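Hypothetical protein Atu0636 (Agrobacterium tumefaciens, PDB 2OZV) is a predicted O-methyltransferase that probably transfers a methyl group from S-adenosylmethionine, using a class I, Rossmann-like methyltransferase fold. Local coordinates at residues 37-43 / 115-121; 29-35 / 53-58; 106-112 / 155-159; 120-124 / 148-153. All blocks are in the same frame, centred on the assembly; numbering follows the deposited sequence.

How the interactions relate
All four contacts belong to the Rossmann-like methyltransferase fold. Interaction 1 is its central strand pair, buried and held by a parallel backbone ladder, with side-chain bonds at one end. Interaction 2 lies against one face of these strands, where two helix ends meet through alanine, valine and leucine contacts and one arginine gripping backbone carbonyls. Interactions 3 and 4 share helix 148-159 on the other face. Interaction 4 is buried, purely apolar packing of prolines, selenomethionine and aromatic rings; interaction 3, farther from the centre of the chain and only partly buried, relies on a guanidinium face, a bridging water and a few aliphatic contacts.

Interaction 1 of 4, residues 37-43 / 115-121; sequences ACRIADL and HFHHVIM
Arg39 holds His115 in two ways at once. Its NE and NH2 both donate to the carbonyl O of His115, each at 2.9 Å, with that oxygen in the guanidinium plane, while the flat of the same group stacks on the His115 imidazole, the planes 19° apart. A bend at chi3 (-63°) turns the head of the arginine into this position, and CE1 of His117 covers its opposite face. His117 also bonds at the edge of its own ring: ND1 accepts the backbone N-H of Arg39 at 2.9 Å, close to the ring plane. Arg39 O is doubly used, taking the amide N of His117 at 2.9 Å and, on a longer bond of 3.3 Å, that of His118, where the chain turns a corner. Beyond this corner the strands run parallel, Ala41 N bonding to His118 O, Ile120 N to Ala41 O and Leu43 N to Ile120 O.

Side chains fill both faces of the pair. Ala41 CB sits 3.5 Å above the centroid of the Phe116 ring, a CH-pi contact, and CD2 of His115 lies over the other side of that ring. Leu43 CG meets Val119 CG1 at 3.6 Å. On the opposite face from Ala41, Ile40 lies alongside His118, whose NE2 bonds to Asp34, and Ile120 CG1 packs on Asp42, whose OD2 takes the N-H of Gly51 at the start of helix 49-57. Using ND1 as an acceptor implies that this nitrogen of His117 carries no proton, and the neighbouring guanidinium would probably favour a neutral imidazole.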
loop_
_atom_site.group_PDB
_atom_site.type_symbol
_atom_site.label_atom_id
_atom_site.label_comp_id
_atom_site.label_asym_id
_atom_site.label_seq_id
_atom_site.Cartn_x
_atom_site.Cartn_y
_atom_site.Cartn_z
ATOM N N ALA B 37 9.753 -26.304 -16.314
ATOM C CA ALA B 37 9.073 -26.036 -17.548
ATOM C C ALA B 37 7.765 -25.451 -17.052
ATOM O O ALA B 37 7.121 -25.997 -16.131
ATOM C CB ALA B 37 8.846 -27.302 -18.367
ATOM N N CYS B 38 7.434 -24.286 -17.569
ATOM C CA CYS B 38 6.224 -23.614 -17.116
ATOM C C CYS B 38 5.709 -22.819 -18.271
ATOM O O CYS B 38 6.449 -22.540 -19.231
ATOM C CB CYS B 38 6.468 -22.720 -15.895
ATOM S SG CYS B 38 7.702 -21.444 -16.156
ATOM N N ARG B 39 4.430 -22.479 -18.187
ATOM C CA ARG B 39 3.744 -21.765 -19.232
ATOM C C ARG B 39 3.367 -20.413 -18.669
ATOM O O ARG B 39 2.767 -20.334 -17.587
ATOM C CB ARG B 39 2.510 -22.540 -19.687
ATOM C CG ARG B 39 2.863 -23.921 -20.368
ATOM C CD ARG B 39 1.648 -24.596 -20.919
ATOM N NE ARG B 39 0.654 -24.955 -19.896
ATOM C CZ ARG B 39 0.451 -26.186 -19.424
ATOM N NH1 ARG B 39 1.185 -27.215 -19.856
ATOM N NH2 ARG B 39 -0.498 -26.403 -18.524
ATOM N N ILE B 40 3.738 -19.365 -19.393
ATOM C CA ILE B 40 3.545 -17.994 -18.907
ATOM C C ILE B 40 2.746 -17.197 -19.920
ATOM O O ILE B 40 3.081 -17.202 -21.102
ATOM C CB ILE B 40 4.908 -17.314 -18.679
ATOM C CG1 ILE B 40 5.709 -18.072 -17.603
ATOM C CG2 ILE B 40 4.680 -15.814 -18.267
ATOM C CD1 ILE B 40 7.152 -17.995 -17.819
ATOM N N ALA B 41 1.694 -16.512 -19.468
ATOM C CA ALA B 41 0.945 -15.586 -20.324
ATOM C C ALA B 41 1.319 -14.153 -19.972
ATOM O O ALA B 41 1.342 -13.800 -18.784
ATOM C CB ALA B 41 -0.573 -15.782 -20.160
ATOM N N ASP B 42 1.606 -13.350 -21.000
ATOM C CA ASP B 42 1.860 -11.913 -20.845
ATOM C C ASP B 42 0.649 -11.226 -21.451
ATOM O O ASP B 42 0.444 -11.281 -22.674
ATOM C CB ASP B 42 3.180 -11.557 -21.568
ATOM C CG ASP B 42 3.594 -10.083 -21.441
ATOM O OD1 ASP B 42 2.786 -9.255 -20.993
ATOM O OD2 ASP B 42 4.738 -9.786 -21.889
ATOM N N LEU B 43 -0.188 -10.625 -20.600
ATOM C CA LEU B 43 -1.463 -10.043 -21.047
ATOM C C LEU B 43 -1.236 -8.681 -21.655
ATOM O O LEU B 43 -2.127 -8.069 -22.246
ATOM C CB LEU B 43 -2.502 -9.981 -19.929
ATOM C CG LEU B 43 -2.995 -11.298 -19.338
ATOM C CD1 LEU B 43 -4.208 -11.024 -18.455
ATOM C CD2 LEU B 43 -3.329 -12.342 -20.410
ATOM N N HIS B 115 -4.719 -22.991 -17.631
ATOM C CA HIS B 115 -3.646 -23.479 -18.477
ATOM C C HIS B 115 -2.269 -22.959 -18.058
ATOM O O HIS B 115 -1.272 -23.660 -18.222
ATOM C CB HIS B 115 -3.944 -23.071 -19.920
ATOM C CG HIS B 115 -2.899 -23.469 -20.913
ATOM N ND1 HIS B 115 -2.740 -24.772 -21.349
ATOM C CD2 HIS B 115 -1.996 -22.727 -21.593
ATOM C CE1 HIS B 115 -1.774 -24.808 -22.253
ATOM N NE2 HIS B 115 -1.308 -23.579 -22.421
ATOM N N PHE B 116 -2.213 -21.727 -17.534
ATOM C CA PHE B 116 -0.931 -21.056 -17.308
ATOM C C PHE B 116 -0.466 -21.142 -15.869
ATOM O O PHE B 116 -1.275 -21.028 -14.941
ATOM C CB PHE B 116 -1.041 -19.579 -17.721
ATOM C CG PHE B 116 -1.187 -19.382 -19.225
ATOM C CD1 PHE B 116 -0.066 -19.488 -20.081
ATOM C CD2 PHE B 116 -2.449 -19.095 -19.778
ATOM C CE1 PHE B 116 -0.188 -19.304 -21.466
ATOM C CE2 PHE B 116 -2.594 -18.911 -21.164
ATOM C CZ PHE B 116 -1.463 -19.025 -22.018
ATOM N N HIS B 117 0.841 -21.339 -15.684
ATOM C CA HIS B 117 1.451 -21.341 -14.349
ATOM C C HIS B 117 1.673 -19.921 -13.823
ATOM O O HIS B 117 1.760 -19.714 -12.612
ATOM C CB HIS B 117 2.787 -22.075 -14.406
ATOM C CG HIS B 117 2.657 -23.508 -14.860
ATOM N ND1 HIS B 117 2.979 -23.909 -16.146
ATOM C CD2 HIS B 117 2.210 -24.613 -14.216
ATOM C CE1 HIS B 117 2.760 -25.214 -16.258
ATOM N NE2 HIS B 117 2.289 -25.663 -15.104
ATOM N N HIS B 118 1.830 -18.977 -14.756
ATOM C CA HIS B 118 2.062 -17.568 -14.430
ATOM C C HIS B 118 1.293 -16.732 -15.402
ATOM O O HIS B 118 1.267 -17.011 -16.616
ATOM C CB HIS B 118 3.556 -17.209 -14.582
ATOM C CG HIS B 118 4.433 -17.930 -13.622
ATOM N ND1 HIS B 118 4.758 -17.414 -12.384
ATOM C CD2 HIS B 118 5.078 -19.123 -13.718
ATOM C CE1 HIS B 118 5.528 -18.275 -11.739
ATOM N NE2 HIS B 118 5.735 -19.321 -12.526
ATOM N N VAL B 119 0.690 -15.662 -14.896
ATOM C CA VAL B 119 0.192 -14.604 -15.760
ATOM C C VAL B 119 0.827 -13.296 -15.301
ATOM O O VAL B 119 0.797 -12.989 -14.111
ATOM C CB VAL B 119 -1.347 -14.471 -15.715
ATOM C CG1 VAL B 119 -1.815 -13.366 -16.631
ATOM C CG2 VAL B 119 -1.995 -15.834 -16.144
ATOM N N ILE B 120 1.433 -12.598 -16.243
ATOM C CA ILE B 120 2.056 -11.313 -15.969
ATOM C C ILE B 120 1.388 -10.167 -16.700
ATOM O O ILE B 120 0.896 -10.312 -17.837
ATOM C CB ILE B 120 3.599 -11.358 -16.224
ATOM C CG1 ILE B 120 3.955 -11.321 -17.717
ATOM C CG2 ILE B 120 4.223 -12.623 -15.557
ATOM C CD1 ILE B 120 5.494 -11.397 -17.984
HETATM N N MSE B 121 1.388 -8.977 -16.083
HETATM C CA MSE B 121 0.688 -7.864 -16.716
HETATM C C MSE B 121 1.232 -6.517 -16.257
HETATM O O MSE B 121 1.666 -6.356 -15.109
HETATM C CB MSE B 121 -0.832 -7.933 -16.417
HETATM C CG MSE B 121 -1.133 -7.839 -14.919
HETATM SE SE MSE B 121 -3.108 -7.932 -14.623
HETATM C CE MSE B 121 -3.507 -9.697 -15.236
#

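Interaction 2 of 4, residues 29-35 / 53-58; sequences ASLVADD and AVAARL
An extended start to the Arg57 side chain, with CG trans to the backbone N (chi1 -179°), followed by a turn at chi3 (49°), carries its guanidinium from the last turn of helix 49-57 to the carbonyls of residues 29-35. NH1 and NH2 take Val32 O end-on, both converging on the one oxygen, which lies within a few degrees of the guanidinium plane; the NH2 bond is the shorter, 2.8 Å, against 3.2 Å from NH1. NH2 also makes a weak bond to Ala29 O, an acceptor that already receives the N-H of Val32. One arginine thus ties together two carbonyls where helix 24-30 gives way to loop.

Apolar groups lie beside this grip. Ala29 CB touches Val54 CG2 at 3.5 Å and Ala53 CB at 3.6 Å, the alanine methyl letting the backbones come within 5.0 Å at the CA atoms of Ala29 and Val54. Val32 divides its branches, CG2 meeting Val54 CG2 at 4.0 Å, the two side chains at about a right angle, and CG1 meeting Leu58 CD1 at 3.7 Å. Leu58, just past the helix, also sets CD2 3.4 Å from Asp34 O. Val32 and Val54 both rest on Ile40 and Ile120, on one face of the sheet. Two helices whose ends meet there, one before strand 38-42 and the other after it, are consistent with the class I methyltransferase fold, in which the second helix follows the glycine-rich turn expected to bind the cofactor.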
loop_
_atom_site.group_PDB
_atom_site.type_symbol
_atom_site.label_atom_id
_atom_site.label_comp_id
_atom_site.label_asym_id
_atom_site.label_seq_id
_atom_site.Cartn_x
_atom_site.Cartn_y
_atom_site.Cartn_z
ATOM N N ALA B 29 9.191 -8.963 -15.197
ATOM C CA ALA B 29 9.710 -10.282 -15.553
ATOM C C ALA B 29 10.427 -10.955 -14.371
ATOM O O ALA B 29 10.364 -12.171 -14.216
ATOM C CB ALA B 29 10.649 -10.147 -16.745
ATOM N N SER B 30 11.091 -10.150 -13.530
ATOM C CA SER B 30 11.878 -10.710 -12.434
ATOM C C SER B 30 10.995 -11.414 -11.400
ATOM O O SER B 30 11.498 -12.192 -10.597
ATOM C CB SER B 30 12.725 -9.622 -11.765
ATOM O OG SER B 30 11.946 -8.847 -10.914
ATOM N N LEU B 31 9.692 -11.129 -11.407
ATOM C CA LEU B 31 8.756 -11.783 -10.471
ATOM C C LEU B 31 8.500 -13.268 -10.746
ATOM O O LEU B 31 7.971 -13.971 -9.891
ATOM C CB LEU B 31 7.419 -11.037 -10.486
ATOM C CG LEU B 31 7.532 -9.579 -10.015
ATOM C CD1 LEU B 31 6.196 -8.833 -10.167
ATOM C CD2 LEU B 31 7.967 -9.558 -8.507
ATOM N N VAL B 32 8.843 -13.727 -11.948
ATOM C CA VAL B 32 8.669 -15.146 -12.263
ATOM C C VAL B 32 9.902 -15.900 -11.770
ATOM O O VAL B 32 10.917 -15.958 -12.451
ATOM C CB VAL B 32 8.454 -15.375 -13.780
ATOM C CG1 VAL B 32 8.198 -16.850 -14.089
ATOM C CG2 VAL B 32 7.279 -14.502 -14.277
ATOM N N ALA B 33 9.791 -16.446 -10.562
ATOM C CA ALA B 33 10.891 -17.176 -9.926
ATOM C C ALA B 33 10.546 -18.658 -9.931
ATOM O O ALA B 33 10.076 -19.185 -8.939
ATOM C CB ALA B 33 11.112 -16.671 -8.477
ATOM N N ASP B 34 10.802 -19.333 -11.039
ATOM C CA ASP B 34 10.280 -20.666 -11.269
ATOM C C ASP B 34 11.293 -21.352 -12.169
ATOM O O ASP B 34 11.614 -20.834 -13.247
ATOM C CB ASP B 34 8.921 -20.545 -11.986
ATOM C CG ASP B 34 8.143 -21.869 -12.065
ATOM O OD1 ASP B 34 8.741 -22.974 -12.013
ATOM O OD2 ASP B 34 6.901 -21.794 -12.183
ATOM N N ASP B 35 11.801 -22.502 -11.732
ATOM C CA ASP B 35 12.795 -23.202 -12.548
ATOM C C ASP B 35 12.247 -24.434 -13.283
ATOM O O ASP B 35 13.012 -25.205 -13.863
ATOM C CB ASP B 35 14.060 -23.515 -11.733
ATOM C CG ASP B 35 14.788 -22.249 -11.257
ATOM O OD1 ASP B 35 14.819 -21.221 -11.988
ATOM O OD2 ASP B 35 15.338 -22.293 -10.141
ATOM N N ALA B 53 11.801 -10.851 -21.604
ATOM C CA ALA B 53 12.784 -10.848 -20.520
ATOM C C ALA B 53 12.662 -12.115 -19.657
ATOM O O ALA B 53 13.686 -12.649 -19.196
ATOM C CB ALA B 53 12.668 -9.598 -19.667
ATOM N N VAL B 54 11.435 -12.589 -19.444
ATOM C CA VAL B 54 11.227 -13.857 -18.735
ATOM C C VAL B 54 11.881 -15.007 -19.548
ATOM O O VAL B 54 12.674 -15.786 -19.016
ATOM C CB VAL B 54 9.733 -14.181 -18.548
ATOM C CG1 VAL B 54 9.598 -15.575 -17.921
ATOM C CG2 VAL B 54 9.044 -13.138 -17.653
ATOM N N ALA B 55 11.577 -15.077 -20.844
ATOM C CA ALA B 55 12.111 -16.177 -21.687
ATOM C C ALA B 55 13.634 -16.157 -21.775
ATOM O O ALA B 55 14.286 -17.214 -21.804
ATOM C CB ALA B 55 11.483 -16.132 -23.094
ATOM N N ALA B 56 14.211 -14.953 -21.816
ATOM C CA ALA B 56 15.665 -14.804 -21.908
ATOM C C ALA B 56 16.355 -15.409 -20.681
ATOM O O ALA B 56 17.412 -16.029 -20.809
ATOM C CB ALA B 56 16.053 -13.331 -22.080
ATOM N N ARG B 57 15.749 -15.232 -19.507
ATOM C CA ARG B 57 16.321 -15.700 -18.242
ATOM C C ARG B 57 15.993 -17.181 -17.947
ATOM O O ARG B 57 16.829 -17.933 -17.429
ATOM C CB ARG B 57 15.809 -14.816 -17.091
ATOM C CG ARG B 57 16.363 -15.218 -15.714
ATOM C CD ARG B 57 15.994 -14.211 -14.618
ATOM N NE ARG B 57 14.561 -13.902 -14.642
ATOM C CZ ARG B 57 13.608 -14.608 -14.032
ATOM N NH1 ARG B 57 13.936 -15.685 -13.312
ATOM N NH2 ARG B 57 12.332 -14.241 -14.149
ATOM N N LEU B 58 14.783 -17.593 -18.302
ATOM C CA LEU B 58 14.271 -18.910 -17.961
ATOM C C LEU B 58 14.183 -19.812 -19.190
ATOM O O LEU B 58 13.210 -19.748 -19.958
ATOM C CB LEU B 58 12.909 -18.790 -17.288
ATOM C CG LEU B 58 12.905 -18.138 -15.908
ATOM C CD1 LEU B 58 11.461 -18.097 -15.399
ATOM C CD2 LEU B 58 13.833 -18.894 -14.902
#

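Interaction 3 of 4, residues 106-112 / 155-159; sequences RVEAGLP and TASAI
A Schellman motif ends helix 103-108, and the chain leaving it packs on the last turn of helix 148-159. From the last turn of helix 103-108, Arg106 stretches across that second helix and lays its guanidinium on Ala158: the methyl CB stands over the centre of the group, 3.4 Å from CZ. Carbons CG and CD continue straight from the backbone, and a bend at chi3 (51°) swings the head over the alanine. At the rim of the guanidinium, NH1 donates to a water at 2.8 Å, which in turn donates to Thr155 OG1 at 2.7 Å; that hydroxyl also bonds to Val99 O.

Gly110, with positive phi, reverses the chain as the motif demands, Leu111 N returning to Arg106 O and Gly110 N to Val107 O. In the Rossmann-like fold this reversal leads from the helix into strand 116-121. Leu111 is thereby laid against Ile159, with CB touching CG2 and CD2 touching CD1, both at 3.9 Å. Pro112 turns its carbonyl rather than its ring to the helix, O lying 3.3 Å from Ile159 CA in a CA-H...O contact. Ile159 O, beyond it, receives the backbone amides of His115 and Phe116.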
loop_
_atom_site.group_PDB
_atom_site.type_symbol
_atom_site.label_atom_id
_atom_site.label_comp_id
_atom_site.label_asym_id
_atom_site.label_seq_id
_atom_site.Cartn_x
_atom_site.Cartn_y
_atom_site.Cartn_z
ATOM N N ARG B 106 -13.786 -15.942 -24.728
ATOM C CA ARG B 106 -12.402 -15.887 -24.243
ATOM C C ARG B 106 -11.604 -17.096 -24.723
ATOM O O ARG B 106 -10.522 -16.944 -25.301
ATOM C CB ARG B 106 -12.366 -15.758 -22.717
ATOM C CG ARG B 106 -10.939 -15.718 -22.124
ATOM C CD ARG B 106 -10.940 -15.553 -20.601
ATOM N NE ARG B 106 -11.821 -16.521 -19.945
ATOM C CZ ARG B 106 -12.741 -16.234 -19.013
ATOM N NH1 ARG B 106 -12.919 -14.992 -18.550
ATOM N NH2 ARG B 106 -13.485 -17.217 -18.518
ATOM N N VAL B 107 -12.152 -18.291 -24.505
ATOM C CA VAL B 107 -11.523 -19.539 -24.947
ATOM C C VAL B 107 -11.311 -19.571 -26.467
ATOM O O VAL B 107 -10.224 -19.936 -26.933
ATOM C CB VAL B 107 -12.312 -20.786 -24.467
ATOM C CG1 VAL B 107 -11.644 -22.075 -24.945
ATOM C CG2 VAL B 107 -12.441 -20.782 -22.946
ATOM N N GLU B 108 -12.342 -19.176 -27.222
ATOM C CA GLU B 108 -12.291 -19.138 -28.688
ATOM C C GLU B 108 -11.166 -18.210 -29.175
ATOM O O GLU B 108 -10.502 -18.496 -30.179
ATOM C CB GLU B 108 -13.653 -18.688 -29.246
ATOM C CG GLU B 108 -13.747 -18.600 -30.777
ATOM C CD GLU B 108 -14.461 -19.787 -31.425
ATOM O OE1 GLU B 108 -15.678 -19.991 -31.161
ATOM O OE2 GLU B 108 -13.814 -20.499 -32.230
ATOM N N ALA B 109 -10.943 -17.120 -28.439
ATOM C CA ALA B 109 -9.904 -16.131 -28.756
ATOM C C ALA B 109 -8.481 -16.626 -28.475
ATOM O O ALA B 109 -7.496 -15.961 -28.833
ATOM C CB ALA B 109 -10.176 -14.826 -28.025
ATOM N N GLY B 110 -8.365 -17.796 -27.854
ATOM C CA GLY B 110 -7.063 -18.422 -27.632
ATOM C C GLY B 110 -6.544 -18.181 -26.222
ATOM O O GLY B 110 -5.330 -18.241 -25.987
ATOM N N LEU B 111 -7.463 -17.914 -25.295
ATOM C CA LEU B 111 -7.132 -17.774 -23.867
ATOM C C LEU B 111 -7.735 -18.965 -23.116
ATOM O O LEU B 111 -8.864 -18.890 -22.646
ATOM C CB LEU B 111 -7.685 -16.442 -23.329
ATOM C CG LEU B 111 -6.889 -15.178 -23.712
ATOM C CD1 LEU B 111 -7.785 -13.955 -23.809
ATOM C CD2 LEU B 111 -5.727 -14.937 -22.719
ATOM N N PRO B 112 -6.995 -20.081 -23.035
ATOM C CA PRO B 112 -7.571 -21.333 -22.515
ATOM C C PRO B 112 -7.798 -21.326 -21.004
ATOM O O PRO B 112 -7.068 -20.657 -20.272
ATOM C CB PRO B 112 -6.529 -22.390 -22.904
ATOM C CG PRO B 112 -5.247 -21.646 -23.039
ATOM C CD PRO B 112 -5.584 -20.233 -23.438
ATOM N N THR B 155 -9.669 -12.289 -16.185
ATOM C CA THR B 155 -9.071 -13.167 -17.210
ATOM C C THR B 155 -7.870 -13.940 -16.644
ATOM O O THR B 155 -7.753 -15.145 -16.866
ATOM C CB THR B 155 -8.715 -12.363 -18.465
ATOM O OG1 THR B 155 -9.936 -11.892 -19.061
ATOM C CG2 THR B 155 -7.895 -13.234 -19.485
ATOM N N ALA B 156 -6.989 -13.259 -15.906
ATOM C CA ALA B 156 -5.790 -13.917 -15.349
ATOM C C ALA B 156 -6.200 -15.122 -14.510
ATOM O O ALA B 156 -5.588 -16.189 -14.614
ATOM C CB ALA B 156 -4.913 -12.930 -14.501
ATOM N N SER B 157 -7.220 -14.947 -13.679
ATOM C CA SER B 157 -7.733 -16.039 -12.867
ATOM C C SER B 157 -8.278 -17.168 -13.746
ATOM O O SER B 157 -7.965 -18.332 -13.505
ATOM C CB SER B 157 -8.803 -15.531 -11.891
ATOM O OG SER B 157 -9.312 -16.604 -11.111
ATOM N N ALA B 158 -9.066 -16.841 -14.772
ATOM C CA ALA B 158 -9.692 -17.887 -15.602
ATOM C C ALA B 158 -8.671 -18.780 -16.321
ATOM O O ALA B 158 -8.897 -19.985 -16.488
ATOM C CB ALA B 158 -10.622 -17.272 -16.603
ATOM N N ILE B 159 -7.559 -18.178 -16.744
ATOM C CA ILE B 159 -6.576 -18.878 -17.583
ATOM C C ILE B 159 -5.449 -19.515 -16.784
ATOM O O ILE B 159 -4.532 -20.146 -17.363
ATOM C CB ILE B 159 -5.985 -17.952 -18.691
ATOM C CG1 ILE B 159 -5.049 -16.883 -18.080
ATOM C CG2 ILE B 159 -7.125 -17.294 -19.520
ATOM C CD1 ILE B 159 -4.401 -15.956 -19.147
HETATM O O HOH W 1 -12.536 -12.267 -18.654
#

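Interaction 4 of 4, residues 120-124 / 148-153; sequences IMNPP and LFEDWI
Past Met121 the strand runs out into a loop beside the start of helix 148-159, and the nearest pair of CA atoms, Pro123 and Phe149, are 7.6 Å apart, so side chains make most of the contact. The loop sequence Asn-Pro-Pro resembles the motif that follows the fourth strand in class I methyltransferases acting on amino or amide nitrogens, where it lies at the substrate site; a similar place is possible here. Pro123 wedges between two aromatic rings. Its CB stands over the six-membered ring of Trp152, 3.9 Å from the centroid and 14° off the normal, a CH-pi contact, while its CG approaches CE1 of Phe149 obliquely at 3.4 Å.

Leu148 CD2 lies over the same face of the indole, near the rim, and meets Pro124 CD at 3.8 Å; that CD also approaches Trp152 CH2. With CG beside its backbone N (chi1 -74°), Trp152 directs the indole toward the loop, where its far end also touches Leu43 O. Phe149 is backed by Ile178 and Ala181 of helix 175-182. Met121, a selenomethionine, comes to the edge of the indole with CB. Its chain then slides along the tryptophan in the opposite direction, ending with SE 3.9 Å from Ile153 CG1 and CE 3.6 Å from Trp152 O.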
loop_
_atom_site.group_PDB
_atom_site.type_symbol
_atom_site.label_atom_id
_atom_site.label_comp_id
_atom_site.label_asym_id
_atom_site.label_seq_id
_atom_site.Cartn_x
_atom_site.Cartn_y
_atom_site.Cartn_z
ATOM N N ILE B 120 1.433 -12.598 -16.243
ATOM C CA ILE B 120 2.056 -11.313 -15.969
ATOM C C ILE B 120 1.388 -10.167 -16.700
ATOM O O ILE B 120 0.896 -10.312 -17.837
ATOM C CB ILE B 120 3.599 -11.358 -16.224
ATOM C CG1 ILE B 120 3.955 -11.321 -17.717
ATOM C CG2 ILE B 120 4.223 -12.623 -15.557
ATOM C CD1 ILE B 120 5.494 -11.397 -17.984
HETATM N N MSE B 121 1.388 -8.977 -16.083
HETATM C CA MSE B 121 0.688 -7.864 -16.716
HETATM C C MSE B 121 1.232 -6.517 -16.257
HETATM O O MSE B 121 1.666 -6.356 -15.109
HETATM C CB MSE B 121 -0.832 -7.933 -16.417
HETATM C CG MSE B 121 -1.133 -7.839 -14.919
HETATM SE SE MSE B 121 -3.108 -7.932 -14.623
HETATM C CE MSE B 121 -3.507 -9.697 -15.236
ATOM N N ASN B 122 1.174 -5.557 -17.172
ATOM C CA ASN B 122 1.475 -4.162 -16.899
ATOM C C ASN B 122 0.426 -3.327 -17.636
ATOM O O ASN B 122 0.716 -2.814 -18.722
ATOM C CB ASN B 122 2.868 -3.806 -17.409
ATOM C CG ASN B 122 3.232 -2.345 -17.125
ATOM O OD1 ASN B 122 2.483 -1.633 -16.461
ATOM N ND2 ASN B 122 4.367 -1.931 -17.602
ATOM N N PRO B 123 -0.810 -3.265 -17.102
ATOM C CA PRO B 123 -1.857 -2.613 -17.897
ATOM C C PRO B 123 -1.598 -1.128 -18.080
ATOM O O PRO B 123 -1.006 -0.490 -17.212
ATOM C CB PRO B 123 -3.141 -2.847 -17.095
ATOM C CG PRO B 123 -2.711 -3.136 -15.757
ATOM C CD PRO B 123 -1.345 -3.808 -15.838
ATOM N N PRO B 124 -2.048 -0.583 -19.216
ATOM C CA PRO B 124 -1.771 0.797 -19.595
ATOM C C PRO B 124 -2.491 1.784 -18.679
ATOM O O PRO B 124 -3.519 1.434 -18.091
ATOM C CB PRO B 124 -2.326 0.875 -21.029
ATOM C CG PRO B 124 -3.384 -0.180 -21.092
ATOM C CD PRO B 124 -2.891 -1.290 -20.204
ATOM N N LEU B 148 -10.397 -1.737 -15.823
ATOM C CA LEU B 148 -9.299 -2.494 -16.479
ATOM C C LEU B 148 -8.702 -3.580 -15.602
ATOM O O LEU B 148 -8.557 -4.740 -16.042
ATOM C CB LEU B 148 -8.193 -1.584 -17.045
ATOM C CG LEU B 148 -7.436 -2.133 -18.270
ATOM C CD1 LEU B 148 -8.401 -2.355 -19.440
ATOM C CD2 LEU B 148 -6.352 -1.170 -18.763
ATOM N N PHE B 149 -8.330 -3.226 -14.373
ATOM C CA PHE B 149 -7.776 -4.239 -13.483
ATOM C C PHE B 149 -8.777 -5.367 -13.232
ATOM O O PHE B 149 -8.413 -6.546 -13.277
ATOM C CB PHE B 149 -7.297 -3.621 -12.170
ATOM C CG PHE B 149 -5.955 -2.936 -12.295
ATOM C CD1 PHE B 149 -4.789 -3.679 -12.366
ATOM C CD2 PHE B 149 -5.877 -1.547 -12.331
ATOM C CE1 PHE B 149 -3.529 -3.045 -12.476
ATOM C CE2 PHE B 149 -4.627 -0.916 -12.440
ATOM C CZ PHE B 149 -3.475 -1.667 -12.511
ATOM N N GLU B 150 -10.034 -5.008 -12.984
ATOM C CA GLU B 150 -11.085 -6.003 -12.853
ATOM C C GLU B 150 -11.139 -6.965 -14.046
ATOM O O GLU B 150 -11.107 -8.184 -13.851
ATOM C CB GLU B 150 -12.443 -5.317 -12.650
ATOM C CG GLU B 150 -13.646 -6.275 -12.731
ATOM C CD GLU B 150 -13.656 -7.351 -11.633
ATOM O OE1 GLU B 150 -12.964 -7.218 -10.604
ATOM O OE2 GLU B 150 -14.375 -8.355 -11.803
ATOM N N ASP B 151 -11.211 -6.429 -15.266
ATOM C CA ASP B 151 -11.265 -7.281 -16.476
ATOM C C ASP B 151 -10.028 -8.162 -16.629
ATOM O O ASP B 151 -10.143 -9.379 -16.814
ATOM C CB ASP B 151 -11.416 -6.440 -17.737
ATOM C CG ASP B 151 -12.815 -5.859 -17.906
ATOM O OD1 ASP B 151 -13.779 -6.349 -17.263
ATOM O OD2 ASP B 151 -12.952 -4.907 -18.701
ATOM N N TRP B 152 -8.847 -7.551 -16.546
ATOM C CA TRP B 152 -7.608 -8.286 -16.769
ATOM C C TRP B 152 -7.344 -9.342 -15.694
ATOM O O TRP B 152 -6.921 -10.447 -16.021
ATOM C CB TRP B 152 -6.428 -7.328 -16.846
ATOM C CG TRP B 152 -6.337 -6.537 -18.092
ATOM C CD1 TRP B 152 -7.352 -5.978 -18.804
ATOM C CD2 TRP B 152 -5.128 -6.178 -18.757
ATOM N NE1 TRP B 152 -6.847 -5.294 -19.898
ATOM C CE2 TRP B 152 -5.478 -5.407 -19.881
ATOM C CE3 TRP B 152 -3.780 -6.463 -18.518
ATOM C CZ2 TRP B 152 -4.523 -4.894 -20.763
ATOM C CZ3 TRP B 152 -2.830 -5.946 -19.383
ATOM C CH2 TRP B 152 -3.207 -5.165 -20.489
ATOM N N ILE B 153 -7.608 -9.006 -14.425
ATOM C CA ILE B 153 -7.422 -9.978 -13.343
ATOM C C ILE B 153 -8.504 -11.080 -13.363
ATOM O O ILE B 153 -8.203 -12.237 -13.059
ATOM C CB ILE B 153 -7.252 -9.273 -11.962
ATOM C CG1 ILE B 153 -5.896 -8.534 -11.978
ATOM C CG2 ILE B 153 -7.232 -10.291 -10.811
ATOM C CD1 ILE B 153 -5.678 -7.484 -10.865
#